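Flagellar hook-associated protein (Burkholderia pseudomallei, PDB 4UT1) probably serves as a structural junction protein that joins the bacterial flagellar hook to the filament. Local coordinates at residues T94-V99 with Q610-S615; A443-S448 with G571-A576. One frame throughout, in Å; residues are numbered along the deposited sequence.

Contact 1: residues T94-V99 with Q610-S615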
loop_
_atom_site.group_PDB
_atom_site.type_symbol
_atom_site.label_atom_id
_atom_site.label_comp_id
_atom_site.label_asym_id
_atom_site.label_seq_id
_atom_site.Cartn_x
_atom_site.Cartn_y
_atom_site.Cartn_z
ATOM N N THR A 94 -6.358 -14.385 -21.846
ATOM C CA THR A 94 -5.559 -14.747 -20.677
ATOM C C THR A 94 -5.726 -13.701 -19.559
ATOM O O THR A 94 -5.971 -14.052 -18.406
ATOM C CB THR A 94 -4.063 -14.880 -21.049
ATOM O OG1 THR A 94 -3.899 -16.019 -21.902
ATOM C CG2 THR A 94 -3.208 -15.073 -19.807
ATOM N N TYR A 95 -5.585 -12.426 -19.914
ATOM C CA TYR A 95 -5.721 -11.327 -18.953
ATOM C C TYR A 95 -7.139 -11.347 -18.372
ATOM O O TYR A 95 -7.317 -11.320 -17.150
ATOM C CB TYR A 95 -5.401 -9.984 -19.627
ATOM C CG TYR A 95 -5.209 -8.787 -18.706
ATOM C CD1 TYR A 95 -5.593 -8.830 -17.369
ATOM C CD2 TYR A 95 -4.653 -7.604 -19.187
ATOM C CE1 TYR A 95 -5.423 -7.723 -16.534
ATOM C CE2 TYR A 95 -4.474 -6.500 -18.360
ATOM C CZ TYR A 95 -4.857 -6.568 -17.041
ATOM O OH TYR A 95 -4.684 -5.471 -16.224
ATOM N N TYR A 96 -8.143 -11.413 -19.241
ATOM C CA TYR A 96 -9.531 -11.472 -18.771
ATOM C C TYR A 96 -9.756 -12.596 -17.747
ATOM O O TYR A 96 -10.292 -12.359 -16.656
ATOM C CB TYR A 96 -10.520 -11.655 -19.932
ATOM C CG TYR A 96 -11.923 -11.819 -19.399
ATOM C CD1 TYR A 96 -12.486 -10.831 -18.599
ATOM C CD2 TYR A 96 -12.670 -12.959 -19.644
ATOM C CE1 TYR A 96 -13.751 -10.966 -18.075
ATOM C CE2 TYR A 96 -13.956 -13.101 -19.120
ATOM C CZ TYR A 96 -14.482 -12.101 -18.334
ATOM O OH TYR A 96 -15.750 -12.227 -17.803
ATOM N N THR A 97 -9.355 -13.813 -18.098
ATOM C CA THR A 97 -9.574 -14.962 -17.227
ATOM C C THR A 97 -8.996 -14.704 -15.834
ATOM O O THR A 97 -9.644 -14.978 -14.820
ATOM C CB THR A 97 -8.971 -16.252 -17.829
ATOM O OG1 THR A 97 -9.675 -16.573 -19.030
ATOM C CG2 THR A 97 -9.106 -17.407 -16.864
ATOM N N LEU A 98 -7.801 -14.123 -15.786
ATOM C CA LEU A 98 -7.126 -13.910 -14.518
ATOM C C LEU A 98 -7.793 -12.812 -13.700
ATOM O O LEU A 98 -7.959 -12.948 -12.487
ATOM C CB LEU A 98 -5.656 -13.566 -14.750
ATOM C CG LEU A 98 -4.783 -14.716 -15.248
ATOM C CD1 LEU A 98 -3.445 -14.180 -15.679
ATOM C CD2 LEU A 98 -4.626 -15.753 -14.154
ATOM N N VAL A 99 -8.170 -11.721 -14.353
ATOM C CA VAL A 99 -8.768 -10.615 -13.602
ATOM C C VAL A 99 -10.201 -10.976 -13.233
ATOM O O VAL A 99 -10.702 -10.547 -12.194
ATOM C CB VAL A 99 -8.712 -9.273 -14.382
ATOM C CG1 VAL A 99 -9.488 -9.364 -15.672
ATOM C CG2 VAL A 99 -9.230 -8.116 -13.516
ATOM N N GLN A 610 -14.146 -4.304 -18.821
ATOM C CA GLN A 610 -13.588 -3.873 -20.090
ATOM C C GLN A 610 -12.935 -5.056 -20.799
ATOM O O GLN A 610 -13.137 -5.259 -21.994
ATOM C CB GLN A 610 -12.577 -2.745 -19.915
ATOM C CG GLN A 610 -11.968 -2.285 -21.237
ATOM C CD GLN A 610 -13.024 -1.816 -22.226
ATOM O OE1 GLN A 610 -13.809 -0.910 -21.927
ATOM N NE2 GLN A 610 -13.062 -2.440 -23.403
ATOM N N LEU A 611 -12.162 -5.841 -20.055
ATOM C CA LEU A 611 -11.469 -6.974 -20.657
ATOM C C LEU A 611 -12.473 -7.993 -21.182
ATOM O O LEU A 611 -12.211 -8.685 -22.165
ATOM C CB LEU A 611 -10.511 -7.628 -19.652
ATOM C CG LEU A 611 -9.189 -6.864 -19.497
ATOM C CD1 LEU A 611 -8.389 -7.382 -18.326
ATOM C CD2 LEU A 611 -8.383 -7.007 -20.784
ATOM N N LYS A 612 -13.634 -8.086 -20.544
ATOM C CA LYS A 612 -14.634 -9.030 -21.028
ATOM C C LYS A 612 -15.083 -8.667 -22.442
ATOM O O LYS A 612 -15.191 -9.532 -23.318
ATOM C CB LYS A 612 -15.847 -9.082 -20.102
ATOM C CG LYS A 612 -16.882 -10.125 -20.525
ATOM C CD LYS A 612 -18.120 -10.107 -19.611
ATOM C CE LYS A 612 -19.094 -11.232 -19.968
ATOM N NZ LYS A 612 -20.293 -11.250 -19.067
ATOM N N ALA A 613 -15.348 -7.387 -22.661
ATOM C CA ALA A 613 -15.808 -6.926 -23.962
ATOM C C ALA A 613 -14.664 -6.974 -24.978
ATOM O O ALA A 613 -14.839 -7.470 -26.092
ATOM C CB ALA A 613 -16.371 -5.525 -23.858
ATOM N N SER A 614 -13.492 -6.473 -24.583
ATOM C CA SER A 614 -12.343 -6.446 -25.484
ATOM C C SER A 614 -11.975 -7.854 -25.930
ATOM O O SER A 614 -11.695 -8.095 -27.104
ATOM C CB SER A 614 -11.146 -5.783 -24.822
ATOM O OG SER A 614 -11.369 -4.398 -24.689
ATOM N N SER A 615 -11.972 -8.777 -24.979
ATOM C CA SER A 615 -11.652 -10.166 -25.274
ATOM C C SER A 615 -12.711 -10.816 -26.171
ATOM O O SER A 615 -12.377 -11.486 -27.144
ATOM C CB SER A 615 -11.492 -10.957 -23.972
ATOM O OG SER A 615 -11.072 -12.281 -24.245
#
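Tyr95 meets Leu611 through the face of its ring. The methyl CD1 of Leu611 stands 3.4 Å from the centroid of the Tyr95 ring, 16° off the ring normal, in a CH-pi contact. The two side chains cross at about a right angle. CD1 makes the close contacts, and CD2 stays farther off. The phenol end of Tyr95 leads on to helix 287-322, where OH is hydrogen-bonded to Thr299. The ring also packs on Phe295 and Gln298 there, so it sits between helices 287-322 and 593-630.

Tyr96 is the main contributor from its helix. Its CG is anti to the backbone N (chi1 176°), which carries the ring across to the other helix. The ring lies against the backbone of Lys612, with CA of that residue 3.9 Å from the ring centroid and over one face. Tyr96 and Lys612 then run side by side in the same direction. CB of Lys612 is 3.5 Å from Tyr96 CE1, and Lys612 CG is 3.6 Å from Tyr96 OH. The extended lysine chain continues away from the contact. At the base of the tyrosine, Tyr96 CB lies 4.2 Å from Ser615 CB.

Val99 closes the row. Its CG1 is a tight 3.5 Å from Leu611 CD1, the same methyl that sits on the Tyr95 ring. Val99 also touches Ile604 and Ala607, one to two turns earlier on the partner helix.

No hydrogen bond crosses between the two segments. Leu611 fills the space between Tyr95, Tyr96 and Val99, and also touches Leu92. The segment axes approach to 8.9 Å at an angle of 150°. This is the near-antiparallel side-by-side packing of an alpha-helical bundle, here joining helices 80-106 and 593-630 from near the two ends of the modelled chain.

Contact 2: residues A443-S448 with G571-A576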
loop_
_atom_site.group_PDB
_atom_site.type_symbol
_atom_site.label_atom_id
_atom_site.label_comp_id
_atom_site.label_asym_id
_atom_site.label_seq_id
_atom_site.Cartn_x
_atom_site.Cartn_y
_atom_site.Cartn_z
ATOM N N ALA A 443 -6.743 -4.111 26.926
ATOM C CA ALA A 443 -5.728 -3.274 26.284
ATOM C C ALA A 443 -6.329 -2.109 25.499
ATOM O O ALA A 443 -5.611 -1.183 25.119
ATOM C CB ALA A 443 -4.840 -4.127 25.358
ATOM N N ILE A 444 -7.627 -2.163 25.223
ATOM C CA ILE A 444 -8.286 -1.036 24.574
ATOM C C ILE A 444 -8.294 0.147 25.556
ATOM O O ILE A 444 -8.811 0.042 26.662
ATOM C CB ILE A 444 -9.717 -1.396 24.123
ATOM C CG1 ILE A 444 -9.670 -2.533 23.094
ATOM C CG2 ILE A 444 -10.429 -0.178 23.527
ATOM C CD1 ILE A 444 -11.007 -3.175 22.837
ATOM N N ALA A 445 -7.672 1.247 25.158
ATOM C CA ALA A 445 -7.558 2.411 26.031
ATOM C C ALA A 445 -8.746 3.339 25.806
ATOM O O ALA A 445 -8.662 4.286 25.035
ATOM C CB ALA A 445 -6.242 3.137 25.776
ATOM N N ALA A 446 -9.857 3.058 26.483
ATOM C CA ALA A 446 -11.104 3.769 26.231
ATOM C C ALA A 446 -11.148 5.152 26.872
ATOM O O ALA A 446 -11.883 6.018 26.420
ATOM C CB ALA A 446 -12.287 2.938 26.723
ATOM N N ALA A 447 -10.362 5.348 27.913
ATOM C CA ALA A 447 -10.424 6.589 28.686
ATOM C C ALA A 447 -9.442 7.645 28.192
ATOM O O ALA A 447 -8.368 7.318 27.698
ATOM C CB ALA A 447 -10.168 6.285 30.140
ATOM N N SER A 448 -9.811 8.915 28.334
ATOM C CA SER A 448 -8.850 10.018 28.164
ATOM C C SER A 448 -7.870 10.037 29.337
ATOM O O SER A 448 -8.255 9.744 30.466
ATOM C CB SER A 448 -9.569 11.364 28.067
ATOM O OG SER A 448 -8.632 12.435 28.034
ATOM N N GLY A 571 -14.965 6.915 28.527
ATOM C CA GLY A 571 -14.854 6.341 27.193
ATOM C C GLY A 571 -14.562 7.328 26.083
ATOM O O GLY A 571 -14.833 7.052 24.920
ATOM N N ARG A 572 -14.007 8.487 26.437
ATOM C CA ARG A 572 -13.717 9.507 25.439
ATOM C C ARG A 572 -12.752 9.012 24.360
ATOM O O ARG A 572 -12.890 9.351 23.178
ATOM C CB ARG A 572 -13.146 10.757 26.105
ATOM C CG ARG A 572 -14.218 11.613 26.778
ATOM C CD ARG A 572 -13.558 12.780 27.480
ATOM N NE ARG A 572 -13.059 12.366 28.782
ATOM C CZ ARG A 572 -12.076 12.962 29.442
ATOM N NH1 ARG A 572 -11.435 14.002 28.908
ATOM N NH2 ARG A 572 -11.712 12.490 30.626
ATOM N N ASN A 573 -11.780 8.205 24.745
ATOM C CA ASN A 573 -10.838 7.765 23.715
ATOM C C ASN A 573 -11.397 6.651 22.844
ATOM O O ASN A 573 -11.027 6.542 21.670
ATOM C CB ASN A 573 -9.508 7.316 24.308
ATOM C CG ASN A 573 -8.405 7.330 23.266
ATOM O OD1 ASN A 573 -8.133 8.377 22.662
ATOM N ND2 ASN A 573 -7.799 6.166 23.007
ATOM N N ALA A 574 -12.257 5.816 23.415
ATOM C CA ALA A 574 -12.937 4.804 22.628
ATOM C C ALA A 574 -13.819 5.506 21.599
ATOM O O ALA A 574 -13.895 5.087 20.455
ATOM C CB ALA A 574 -13.764 3.868 23.514
ATOM N N LEU A 575 -14.466 6.595 22.010
ATOM C CA LEU A 575 -15.271 7.385 21.088
ATOM C C LEU A 575 -14.394 7.906 19.950
ATOM O O LEU A 575 -14.780 7.842 18.779
ATOM C CB LEU A 575 -15.969 8.553 21.812
ATOM C CG LEU A 575 -16.807 9.458 20.896
ATOM C CD1 LEU A 575 -17.911 8.653 20.258
ATOM C CD2 LEU A 575 -17.405 10.646 21.647
ATOM N N ALA A 576 -13.212 8.413 20.295
ATOM C CA ALA A 576 -12.280 8.917 19.295
ATOM C C ALA A 576 -11.818 7.779 18.363
ATOM O O ALA A 576 -11.758 7.946 17.134
ATOM C CB ALA A 576 -11.090 9.589 19.966
#
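The backbone of Ala445-Ser448 runs past the first turn of helix 572-579, and Ala446 O lies beside the amides there. This is capping of a helix N-terminus by a carbonyl from a distant loop, beside the helix's own N-cap residue, Gly571. Ala446 O accepts a hydrogen bond from Ala574 N at 3.0 Å and a weak one from Asn573 N at 2.8 Å. Ala574 N approaches well off the carbonyl direction, tilted 29° from its plane. Gly571 CA adds a CA-H...O contact to the same oxygen. This one oxygen serves two first-turn amides that have no preceding turn to bond to. Ala446 is the last residue of an inverse gamma turn centred on Ala445.

Asn573 extends the grip by one residue. With chi1 at -160°, its side chain turns beside its own carbonyl carbon and the amide reaches the loop. Asn573 ND2 donates to Ala445 O at 2.9 Å, nearly along the C=O axis and within 9° of the asparagine amide plane. Its other end, OD1, is bonded to Gln321, so both ends of the amide are fixed. Ala446 CB and Ala574 CB touch at 3.7 Å, and both methyls also meet Val127 of helix 113-129.

Arg572 forms a salt bridge with Asp570 and a hydrogen bond to Val450 O. Its guanidinium lies flat against the loop, with Ser448 CB over its centre, 3.3 Å from Arg572 CZ.

In the fold
Contacts 1 and 2 lie on opposite sides of the chain's centre, with their centres about 47 Å apart and their nearest atoms about 35 Å apart. They do not touch. Along the chain the order is 94-99, 443-448, 571-576, 610-615, so contact 2 falls wholly between the segments of contact 1. Helices 572-579 and 593-630, which follow each other, link them. Contact 1 lies on the long-helix part of the protein. Contact 2 sits where the chain enters and leaves the beta-rich region that matches the D3 domain family, roughly residues 449-564. The chain therefore leaves for its beta-rich regions and returns to the long helices.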